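Local coordinates for glucose-binding protein (Thermus thermophilus HB27, PDB 2B3F) that probably serves a binding-protein-dependent sugar transport system, capturing glucose or galactose in the cleft of a periplasmic-type binding protein, at residues L3-S7 with V49-R53; L172-A177 with A204-F208; V180-D185 with K200-A204. One frame throughout, in Å; residues are numbered along the deposited sequence.

Interaction 1: residues L3-S7 with V49-R53; sequences LEIFS and VLKTR
In the N-terminal alpha/beta lobe, Glu4 and Phe6 of strand 2-7 reach the covering helix 44-55 with an ion pair and an aromatic side chain. Arg53 grips the Glu4 carboxylate end-on with two nitrogens: NH2 lies 2.9 Å from Glu4 OE1 and NH1 2.9 Å from Glu4 OE2. Both oxygens lie near the guanidinium plane, but the carboxylate is tilted against it: OE1 is met on its syn side, 26° out of its plane, whereas OE2 is approached from above, 53° out. With CG anti to the backbone N (chi1 -177°), the extended Glu4 chain runs straight at the arginine, whose NE is tied to the Asp58 carbonyl. Helix 44-55 forms the beta-alpha-beta crossover from strand 32-37 to strand 62-66, parallel strands that flank 2-7; Leu3, Ile5 and Ser7 face helix 15-27 on the other side of the sheet. Next to the salt bridge, Phe6 packs on the preceding helical turn. Its CE1 is 3.9 Å from Val49 CG1, which sits at the ring edge, and its CE2 is 3.9 Å from Leu50 CB. Leu50 CD1 stands 4.3 Å above the centre of one Phe6 face. The strand leads directly into the galactose-binding residues Trp8 and Trp9.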
loop_
_atom_site.group_PDB
_atom_site.type_symbol
_atom_site.label_atom_id
_atom_site.label_comp_id
_atom_site.label_asym_id
_atom_site.label_seq_id
_atom_site.Cartn_x
_atom_site.Cartn_y
_atom_site.Cartn_z
ATOM N N LEU A 3 -7.108 24.666 7.221
ATOM C CA LEU A 3 -7.136 23.215 7.334
ATOM C C LEU A 3 -5.784 22.691 6.866
ATOM O O LEU A 3 -5.392 22.929 5.736
ATOM C CB LEU A 3 -8.230 22.607 6.482
ATOM C CG LEU A 3 -8.192 21.069 6.427
ATOM C CD1 LEU A 3 -8.604 20.433 7.750
ATOM C CD2 LEU A 3 -9.057 20.567 5.280
ATOM N N GLU A 4 -5.101 21.980 7.754
ATOM C CA GLU A 4 -3.776 21.430 7.466
ATOM C C GLU A 4 -3.900 19.910 7.302
ATOM O O GLU A 4 -4.185 19.201 8.256
ATOM C CB GLU A 4 -2.799 21.761 8.581
ATOM C CG GLU A 4 -1.397 21.272 8.278
ATOM C CD GLU A 4 -0.436 21.510 9.405
ATOM O OE1 GLU A 4 -0.857 21.441 10.580
ATOM O OE2 GLU A 4 0.761 21.732 9.116
ATOM N N ILE A 5 -3.654 19.451 6.082
ATOM C CA ILE A 5 -3.788 18.044 5.705
ATOM C C ILE A 5 -2.386 17.482 5.540
ATOM O O ILE A 5 -1.637 17.960 4.698
ATOM C CB ILE A 5 -4.498 17.878 4.368
ATOM C CG1 ILE A 5 -5.930 18.462 4.410
ATOM C CG2 ILE A 5 -4.576 16.409 3.986
ATOM C CD1 ILE A 5 -6.535 18.639 3.060
ATOM N N PHE A 6 -2.083 16.452 6.319
ATOM C CA PHE A 6 -0.755 15.839 6.355
ATOM C C PHE A 6 -0.809 14.508 5.593
ATOM O O PHE A 6 -1.690 13.682 5.811
ATOM C CB PHE A 6 -0.348 15.664 7.816
ATOM C CG PHE A 6 1.076 15.189 8.037
ATOM C CD1 PHE A 6 2.046 16.074 8.490
ATOM C CD2 PHE A 6 1.417 13.850 7.868
ATOM C CE1 PHE A 6 3.366 15.645 8.725
ATOM C CE2 PHE A 6 2.736 13.419 8.127
ATOM C CZ PHE A 6 3.689 14.329 8.551
ATOM N N SER A 7 0.121 14.300 4.664
ATOM C CA SER A 7 0.137 13.086 3.853
ATOM C C SER A 7 1.527 12.919 3.231
ATOM O O SER A 7 2.409 13.774 3.409
ATOM C CB SER A 7 -0.913 13.143 2.729
ATOM O OG SER A 7 -0.481 13.927 1.617
ATOM N N VAL A 49 8.270 12.316 10.530
ATOM C CA VAL A 49 7.930 13.721 10.746
ATOM C C VAL A 49 6.657 13.830 11.617
ATOM O O VAL A 49 6.577 14.664 12.530
ATOM C CB VAL A 49 7.747 14.443 9.421
ATOM C CG1 VAL A 49 7.198 15.843 9.637
ATOM C CG2 VAL A 49 9.093 14.450 8.667
ATOM N N LEU A 50 5.686 12.964 11.358
ATOM C CA LEU A 50 4.458 12.969 12.164
ATOM C C LEU A 50 4.782 12.696 13.619
ATOM O O LEU A 50 4.242 13.354 14.512
ATOM C CB LEU A 50 3.458 11.936 11.654
ATOM C CG LEU A 50 2.105 11.910 12.388
ATOM C CD1 LEU A 50 1.395 13.220 12.215
ATOM C CD2 LEU A 50 1.272 10.792 11.845
ATOM N N LYS A 51 5.666 11.732 13.857
ATOM C CA LYS A 51 6.097 11.406 15.218
ATOM C C LYS A 51 6.641 12.641 15.962
ATOM O O LYS A 51 6.254 12.911 17.097
ATOM C CB LYS A 51 7.122 10.287 15.187
ATOM C CG LYS A 51 7.577 9.830 16.539
ATOM C CD LYS A 51 8.239 8.473 16.430
ATOM C CE LYS A 51 9.275 8.270 17.521
ATOM N NZ LYS A 51 9.932 6.910 17.377
ATOM N N THR A 52 7.494 13.415 15.297
ATOM C CA THR A 52 8.018 14.648 15.868
ATOM C C THR A 52 6.887 15.631 16.207
ATOM O O THR A 52 6.866 16.227 17.277
ATOM C CB THR A 52 8.987 15.315 14.865
ATOM O OG1 THR A 52 10.031 14.384 14.554
ATOM C CG2 THR A 52 9.576 16.605 15.446
ATOM N N ARG A 53 5.948 15.788 15.284
ATOM C CA ARG A 53 4.822 16.702 15.486
ATOM C C ARG A 53 3.904 16.263 16.603
ATOM O O ARG A 53 3.563 17.057 17.483
ATOM C CB ARG A 53 4.015 16.846 14.204
ATOM C CG ARG A 53 4.748 17.660 13.196
ATOM C CD ARG A 53 3.868 18.145 12.134
ATOM N NE ARG A 53 2.863 19.061 12.658
ATOM C CZ ARG A 53 2.058 19.770 11.884
ATOM N NH1 ARG A 53 2.159 19.676 10.574
ATOM N NH2 ARG A 53 1.152 20.564 12.436
#

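Interaction 2: residues L172-A177 with A204-F208; sequences LWESVA and AWEVF
Trp173 NE1 lies over the Trp205 ring system, 3.2 Å above its centre, with CE2 and CD2 of Trp205 each 3.3 Å away. The indoles meet obliquely, planes at 39°, within an aromatic cluster completed by Phe208, where helices 166-190 and 199-212 cross in the second lobe of this periplasmic-binding-protein fold. The Trp173 side chain is clamped from several sides. One face lies against Trp205 CH2 and the opposite one against Ala177 CB, while its five-membered ring directs an edge at the face of Phe208 in a T-shaped pair, planes at 81°. Trp173 CB adds a CH-pi contact, 4.1 Å from the Phe208 centroid. Replacing Trp205 by alanine is likely to strip NE1 of Trp173 of its aromatic cover and let the indole turn more freely. Helix 354-370 extends the cluster through Phe360, Met364 and Phe367. Phe208 CG, anti to the backbone N (chi1 180°), carries the ring back across the interface to Leu172, whose CD2 is 3.6 Å from Phe208 CE1. Ala177 and Ala204 meet where the backbones come nearest, Ala177 CA and Ala204 CB being 3.9 Å apart. Beside them Val176 CG1 fits into the facing helical turn, 3.4 Å from Ala204 O.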
loop_
_atom_site.group_PDB
_atom_site.type_symbol
_atom_site.label_atom_id
_atom_site.label_comp_id
_atom_site.label_asym_id
_atom_site.label_seq_id
_atom_site.Cartn_x
_atom_site.Cartn_y
_atom_site.Cartn_z
ATOM N N LEU A 172 7.984 -6.263 -2.548
ATOM C CA LEU A 172 8.165 -7.493 -3.303
ATOM C C LEU A 172 8.087 -8.728 -2.391
ATOM O O LEU A 172 7.411 -9.709 -2.718
ATOM C CB LEU A 172 9.523 -7.461 -3.975
ATOM C CG LEU A 172 9.952 -8.717 -4.690
ATOM C CD1 LEU A 172 8.992 -9.085 -5.825
ATOM C CD2 LEU A 172 11.387 -8.443 -5.208
ATOM N N TRP A 173 8.754 -8.661 -1.243
ATOM C CA TRP A 173 8.781 -9.766 -0.292
ATOM C C TRP A 173 7.366 -10.184 0.149
ATOM O O TRP A 173 7.081 -11.360 0.216
ATOM C CB TRP A 173 9.607 -9.429 0.949
ATOM C CG TRP A 173 9.725 -10.571 1.929
ATOM C CD1 TRP A 173 10.690 -11.554 1.945
ATOM C CD2 TRP A 173 8.851 -10.867 3.039
ATOM N NE1 TRP A 173 10.468 -12.426 2.979
ATOM C CE2 TRP A 173 9.355 -12.034 3.675
ATOM C CE3 TRP A 173 7.700 -10.262 3.555
ATOM C CZ2 TRP A 173 8.747 -12.596 4.805
ATOM C CZ3 TRP A 173 7.095 -10.817 4.670
ATOM C CH2 TRP A 173 7.619 -11.985 5.282
ATOM N N GLU A 174 6.469 -9.230 0.400
ATOM C CA GLU A 174 5.136 -9.641 0.909
ATOM C C GLU A 174 4.350 -10.407 -0.158
ATOM O O GLU A 174 3.582 -11.311 0.166
ATOM C CB GLU A 174 4.344 -8.507 1.553
ATOM C CG GLU A 174 3.875 -7.373 0.678
ATOM C CD GLU A 174 3.129 -6.304 1.490
ATOM O OE1 GLU A 174 3.269 -6.287 2.745
ATOM O OE2 GLU A 174 2.434 -5.477 0.869
ATOM N N SER A 175 4.560 -10.080 -1.427
ATOM C CA SER A 175 3.974 -10.889 -2.521
ATOM C C SER A 175 4.570 -12.299 -2.553
ATOM O O SER A 175 3.851 -13.295 -2.655
ATOM C CB SER A 175 4.150 -10.237 -3.878
ATOM O OG SER A 175 3.094 -9.341 -4.174
ATOM N N VAL A 176 5.896 -12.381 -2.477
ATOM C CA VAL A 176 6.565 -13.680 -2.444
ATOM C C VAL A 176 6.085 -14.517 -1.258
ATOM O O VAL A 176 5.737 -15.692 -1.432
ATOM C CB VAL A 176 8.117 -13.528 -2.433
ATOM C CG1 VAL A 176 8.804 -14.870 -2.188
ATOM C CG2 VAL A 176 8.605 -12.894 -3.727
ATOM N N ALA A 177 6.060 -13.930 -0.060
ATOM C CA ALA A 177 5.604 -14.618 1.140
ATOM C C ALA A 177 4.157 -15.120 1.016
ATOM O O ALA A 177 3.837 -16.257 1.420
ATOM C CB ALA A 177 5.748 -13.709 2.354
ATOM N N ALA A 204 9.976 -18.511 2.251
ATOM C CA ALA A 204 9.647 -17.246 1.622
ATOM C C ALA A 204 10.925 -16.509 1.246
ATOM O O ALA A 204 11.025 -15.928 0.176
ATOM C CB ALA A 204 8.780 -16.403 2.562
ATOM N N TRP A 205 11.908 -16.541 2.138
ATOM C CA TRP A 205 13.170 -15.857 1.894
ATOM C C TRP A 205 14.022 -16.553 0.828
ATOM O O TRP A 205 14.725 -15.882 0.074
ATOM C CB TRP A 205 13.962 -15.712 3.191
ATOM C CG TRP A 205 13.300 -14.843 4.226
ATOM C CD1 TRP A 205 12.573 -15.252 5.308
ATOM C CD2 TRP A 205 13.361 -13.417 4.306
ATOM N NE1 TRP A 205 12.153 -14.172 6.037
ATOM C CE2 TRP A 205 12.621 -13.029 5.451
ATOM C CE3 TRP A 205 13.953 -12.433 3.525
ATOM C CZ2 TRP A 205 12.460 -11.699 5.820
ATOM C CZ3 TRP A 205 13.788 -11.107 3.883
ATOM C CH2 TRP A 205 13.045 -10.751 5.029
ATOM N N GLU A 206 13.953 -17.886 0.762
ATOM C CA GLU A 206 14.638 -18.649 -0.299
ATOM C C GLU A 206 14.127 -18.257 -1.672
ATOM O O GLU A 206 14.919 -17.958 -2.581
ATOM C CB GLU A 206 14.426 -20.161 -0.115
ATOM C CG GLU A 206 15.330 -21.100 -0.949
ATOM C CD GLU A 206 14.996 -21.269 -2.470
ATOM O OE1 GLU A 206 13.796 -21.339 -2.878
ATOM O OE2 GLU A 206 15.984 -21.378 -3.261
ATOM N N VAL A 207 12.804 -18.269 -1.833
ATOM C CA VAL A 207 12.227 -17.902 -3.108
ATOM C C VAL A 207 12.551 -16.427 -3.384
ATOM O O VAL A 207 12.953 -16.071 -4.472
ATOM C CB VAL A 207 10.712 -18.164 -3.164
ATOM C CG1 VAL A 207 10.133 -17.676 -4.500
ATOM C CG2 VAL A 207 10.418 -19.659 -2.928
ATOM N N PHE A 208 12.397 -15.576 -2.375
ATOM C CA PHE A 208 12.686 -14.134 -2.518
ATOM C C PHE A 208 14.110 -13.861 -3.042
ATOM O O PHE A 208 14.311 -13.049 -3.946
ATOM C CB PHE A 208 12.452 -13.440 -1.169
ATOM C CG PHE A 208 12.715 -11.965 -1.184
ATOM C CD1 PHE A 208 11.930 -11.118 -1.943
ATOM C CD2 PHE A 208 13.721 -11.417 -0.406
ATOM C CE1 PHE A 208 12.170 -9.755 -1.952
ATOM C CE2 PHE A 208 13.961 -10.060 -0.408
ATOM C CZ PHE A 208 13.188 -9.223 -1.185
#

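Interaction 3: residues V180-D185 with K200-A204; sequences VLGPDD and KAVRA
Asp185 and Lys200 supply the ionic part of this contact: Lys200 NZ donates to Asp185 OD2 over 2.7 Å, meeting the oxygen on its syn side, 23° out of the carboxylate plane. The lysine chain starts with CG beside the backbone N, and the bend at chi3 (-69°) brings NZ to OD2, the two side chains crossing at about a right angle. A water reinforces the pair, donating to Asp185 OD1 at 2.9 Å and accepting only a weak bond from Lys200 NZ. Asp185 OD1 is also bonded to Asn188 ND2 one turn further on, so both carboxylate oxygens have partners and the group is restrained from rotating. Helices 166-190 and 199-212 follow each other in the chain as an obliquely crossed, roughly antiparallel pair in the second lobe of the periplasmic-binding-protein fold, their local axes at 132° and 9.9 Å apart at closest approach; Leu194 from the link between them touches Leu181, Asp185 and Lys200. Helix 166-190 is kinked here, since the backbone N atoms of Pro183 and Asp184 make no bond to the preceding turn. Apolar contacts fill the part of the interface nearer the helix crossing. Leu181 CD2 rests on the backbone of the opposing helix, 3.5 Å from Lys200 O, and against Lys200 CB at 3.9 Å. Val180 uses both methyls: CG1 packs 3.8 Å from Ala204 N, and CG2 approaches Ala204 CA. A third kind of contact joins valine to a charged group. Arg203, extended from CG to NE, crosses Val180 obliquely and lays one guanidinium face over its side chain, with Arg203 NH1 3.5 Å from Val180 CG1.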
loop_
_atom_site.group_PDB
_atom_site.type_symbol
_atom_site.label_atom_id
_atom_site.label_comp_id
_atom_site.label_asym_id
_atom_site.label_seq_id
_atom_site.Cartn_x
_atom_site.Cartn_y
_atom_site.Cartn_z
ATOM N N VAL A 180 4.138 -18.156 -1.225
ATOM C CA VAL A 180 4.786 -19.321 -0.613
ATOM C C VAL A 180 3.941 -19.918 0.509
ATOM O O VAL A 180 3.830 -21.137 0.641
ATOM C CB VAL A 180 6.225 -18.965 -0.115
ATOM C CG1 VAL A 180 6.791 -20.027 0.782
ATOM C CG2 VAL A 180 7.150 -18.749 -1.306
ATOM N N LEU A 181 3.337 -19.054 1.313
ATOM C CA LEU A 181 2.585 -19.482 2.484
ATOM C C LEU A 181 1.128 -19.771 2.214
ATOM O O LEU A 181 0.519 -20.578 2.916
ATOM C CB LEU A 181 2.675 -18.416 3.580
ATOM C CG LEU A 181 4.063 -18.188 4.176
ATOM C CD1 LEU A 181 4.028 -17.000 5.120
ATOM C CD2 LEU A 181 4.540 -19.458 4.900
ATOM N N GLY A 182 0.572 -19.090 1.221
ATOM C CA GLY A 182 -0.879 -19.011 1.042
ATOM C C GLY A 182 -1.509 -18.059 2.050
ATOM O O GLY A 182 -0.873 -17.671 3.046
ATOM N N PRO A 183 -2.783 -17.686 1.830
ATOM C CA PRO A 183 -3.407 -16.666 2.671
ATOM C C PRO A 183 -3.554 -17.021 4.155
ATOM O O PRO A 183 -3.420 -16.150 5.031
ATOM C CB PRO A 183 -4.776 -16.446 2.007
ATOM C CG PRO A 183 -5.003 -17.643 1.164
ATOM C CD PRO A 183 -3.673 -18.160 0.757
ATOM N N ASP A 184 -3.819 -18.288 4.456
ATOM C CA ASP A 184 -4.038 -18.669 5.843
ATOM C C ASP A 184 -2.763 -18.559 6.661
ATOM O O ASP A 184 -2.778 -17.984 7.743
ATOM C CB ASP A 184 -4.601 -20.087 5.928
ATOM C CG ASP A 184 -6.057 -20.166 5.483
ATOM O OD1 ASP A 184 -6.826 -19.211 5.716
ATOM O OD2 ASP A 184 -6.427 -21.212 4.909
ATOM N N ASP A 185 -1.665 -19.119 6.155
ATOM C CA ASP A 185 -0.394 -19.053 6.887
ATOM C C ASP A 185 0.214 -17.647 6.848
ATOM O O ASP A 185 0.869 -17.253 7.811
ATOM C CB ASP A 185 0.613 -20.102 6.409
ATOM C CG ASP A 185 0.524 -21.404 7.193
ATOM O OD1 ASP A 185 -0.104 -21.445 8.271
ATOM O OD2 ASP A 185 1.103 -22.390 6.712
ATOM N N LYS A 200 8.261 -23.316 6.686
ATOM C CA LYS A 200 7.370 -22.753 5.670
ATOM C C LYS A 200 7.686 -21.271 5.429
ATOM O O LYS A 200 7.699 -20.821 4.291
ATOM C CB LYS A 200 5.893 -22.915 6.074
ATOM C CG LYS A 200 5.400 -24.378 5.990
ATOM C CD LYS A 200 3.916 -24.565 6.358
ATOM C CE LYS A 200 3.632 -24.329 7.836
ATOM N NZ LYS A 200 2.167 -24.458 8.153
ATOM N N ALA A 201 7.941 -20.535 6.516
ATOM C CA ALA A 201 8.199 -19.097 6.430
ATOM C C ALA A 201 9.656 -18.792 6.043
ATOM O O ALA A 201 9.912 -17.797 5.385
ATOM C CB ALA A 201 7.846 -18.420 7.738
ATOM N N VAL A 202 10.604 -19.648 6.444
ATOM C CA VAL A 202 11.980 -19.528 5.950
ATOM C C VAL A 202 12.021 -19.651 4.425
ATOM O O VAL A 202 12.786 -18.952 3.759
ATOM C CB VAL A 202 12.917 -20.593 6.601
ATOM C CG1 VAL A 202 14.318 -20.548 5.972
ATOM C CG2 VAL A 202 12.995 -20.407 8.093
ATOM N N ARG A 203 11.190 -20.527 3.860
ATOM C CA ARG A 203 11.119 -20.692 2.412
ATOM C C ARG A 203 10.759 -19.400 1.631
ATOM O O ARG A 203 11.177 -19.213 0.482
ATOM C CB ARG A 203 10.121 -21.808 2.059
ATOM C CG ARG A 203 10.191 -22.193 0.603
ATOM C CD ARG A 203 9.317 -23.379 0.210
ATOM N NE ARG A 203 9.013 -23.227 -1.215
ATOM C CZ ARG A 203 7.799 -23.050 -1.743
ATOM N NH1 ARG A 203 6.689 -23.068 -0.998
ATOM N NH2 ARG A 203 7.696 -22.877 -3.058
ATOM N N ALA A 204 9.976 -18.511 2.251
ATOM C CA ALA A 204 9.647 -17.246 1.622
ATOM C C ALA A 204 10.925 -16.509 1.246
ATOM O O ALA A 204 11.025 -15.928 0.176
ATOM C CB ALA A 204 8.780 -16.403 2.562
HETATM O O HOH W 1 0.378 -23.138 10.620
#

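Interactions 2 and 3 are neighbouring parts of one interface between helices 166-190 and 199-212. Their centres are 9 Å apart, they share Ala204, and Val207 CG2 of one meets Val180 CG2 of the other at 3.8 Å. Along the chain 172-177 precedes 180-185 on the first helix, and their partners 204-208 and 200-204 meet at Ala204 on the second, in reverse order, as expected where the chain turns back on itself. Interaction 1 closes earlier in the sequence and lies across the chain's centre, with its centre 33 Å from that of interaction 2 and 36 Å from that of interaction 3. The contacts thus lie in different lobes, consistent with a binding protein holding galactose between two domains.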